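Hypothetical protein (Ralstonia eutropha, PDB 2OPK) is a small cupin-domain protein of unproven function, putatively a mannose-6-phosphate isomerase. Local coordinates at residues H6-L9 with F10-V13. Numbering follows the deposited sequence.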
loop_
_atom_site.group_PDB
_atom_site.type_symbol
_atom_site.label_atom_id
_atom_site.label_comp_id
_atom_site.label_asym_id
_atom_site.label_seq_id
_atom_site.Cartn_x
_atom_site.Cartn_y
_atom_site.Cartn_z
ATOM N N HIS B 6 -9.006 10.854 3.425
ATOM C CA HIS B 6 -7.570 10.815 3.575
ATOM C C HIS B 6 -7.216 10.405 4.986
ATOM O O HIS B 6 -8.069 10.416 5.885
ATOM C CB HIS B 6 -6.965 12.165 3.208
ATOM C CG HIS B 6 -7.334 13.269 4.141
ATOM N ND1 HIS B 6 -6.500 13.698 5.151
ATOM C CD2 HIS B 6 -8.435 14.054 4.200
ATOM C CE1 HIS B 6 -7.078 14.692 5.799
ATOM N NE2 HIS B 6 -8.255 14.922 5.246
ATOM N N GLY B 7 -5.959 10.016 5.169
ATOM C CA GLY B 7 -5.476 9.598 6.463
ATOM C C GLY B 7 -3.971 9.464 6.428
ATOM O O GLY B 7 -3.322 9.778 5.420
ATOM N N ASN B 8 -3.431 9.044 7.562
ATOM C CA ASN B 8 -2.034 8.731 7.677
ATOM C C ASN B 8 -1.953 7.386 8.359
ATOM O O ASN B 8 -2.595 7.179 9.397
ATOM C CB ASN B 8 -1.258 9.790 8.451
ATOM C CG ASN B 8 0.232 9.533 8.425
ATOM O OD1 ASN B 8 0.742 8.696 9.170
ATOM N ND2 ASN B 8 0.936 10.239 7.555
ATOM N N LEU B 9 -1.178 6.480 7.756
ATOM C CA LEU B 9 -1.031 5.104 8.241
ATOM C C LEU B 9 -0.343 5.006 9.605
ATOM O O LEU B 9 -0.536 4.031 10.314
ATOM C CB LEU B 9 -0.250 4.286 7.232
ATOM C CG LEU B 9 -0.862 2.940 6.915
ATOM C CD1 LEU B 9 -2.233 3.069 6.227
ATOM C CD2 LEU B 9 0.094 2.186 6.026
ATOM N N PHE B 10 0.437 6.016 9.981
ATOM C CA PHE B 10 1.157 6.032 11.279
ATOM C C PHE B 10 0.466 6.813 12.422
ATOM O O PHE B 10 0.971 6.848 13.536
ATOM C CB PHE B 10 2.579 6.549 11.079
ATOM C CG PHE B 10 3.276 5.923 9.905
ATOM C CD1 PHE B 10 3.483 4.557 9.858
ATOM C CD2 PHE B 10 3.714 6.706 8.846
ATOM C CE1 PHE B 10 4.097 3.978 8.770
ATOM C CE2 PHE B 10 4.360 6.136 7.763
ATOM C CZ PHE B 10 4.536 4.769 7.725
ATOM N N ALA B 11 -0.698 7.383 12.142
ATOM C CA ALA B 11 -1.485 8.172 13.089
ATOM C C ALA B 11 -2.371 7.255 13.912
ATOM O O ALA B 11 -2.813 6.249 13.410
ATOM C CB ALA B 11 -2.385 9.215 12.294
ATOM N N ASP B 12 -2.611 7.593 15.177
ATOM C CA ASP B 12 -3.513 6.830 16.046
ATOM C C ASP B 12 -3.158 5.348 16.122
ATOM O O ASP B 12 -4.042 4.496 16.040
ATOM C CB ASP B 12 -4.979 6.984 15.585
ATOM C CG ASP B 12 -5.379 8.446 15.398
ATOM O OD1 ASP B 12 -5.048 9.252 16.296
ATOM O OD2 ASP B 12 -6.041 8.788 14.375
ATOM N N VAL B 13 -1.875 5.062 16.335
ATOM C CA VAL B 13 -1.354 3.703 16.412
ATOM C C VAL B 13 -1.119 3.345 17.895
ATOM O O VAL B 13 -0.196 3.885 18.514
ATOM C CB VAL B 13 -0.011 3.590 15.655
ATOM C CG1 VAL B 13 0.695 2.268 15.974
ATOM C CG2 VAL B 13 -0.214 3.771 14.173
#
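With chi1 at -173°, Asn-8 sets CG anti to its own nitrogen and beside its carbonyl carbon, which carries the amide forward along the chain. Phe-10 has CG beside its backbone N, the atom that donates to Asn-8 OD1, and this keeps the ring on the side of the Asn-8 amide. Asn-8 OD1 accepts that hydrogen bond from Phe-10 N at 2.8 Å. The bond bends to 148° at the hydrogen, and the donor is tilted out of the carbonyl plane. Asn-8 OD1 also touches Phe-10 CB at 3.4 Å and Phe-10 CD2 at 3.6 Å. Amide and ring planes are 59° apart, so the two groups are not stacked. The other end of the amide is held too: Asn-8 ND2 bonds to Asp-81 OD1 of the second subunit, which fixes the flip of the group. A weak bond from Ala-11 N to Asn-8 O, 3.3 Å, closes the turn. Ala-11 CB packs 4.0 Å from Asn-8 CB. Further on, Val-13 CG2 comes within 3.9 Å of Leu-9 O, a carbonyl that is bonded to Arg-35. Leu-9 is buried and rests on Val-60 of its own chain and on Met-58 of the second subunit. The arrangement is a type I beta turn from Asn-8 to Ala-11, with an Asx turn at its first residue, at the end of the N-terminal strand, which extends a sheet of the second subunit across the dimer interface of this cupin.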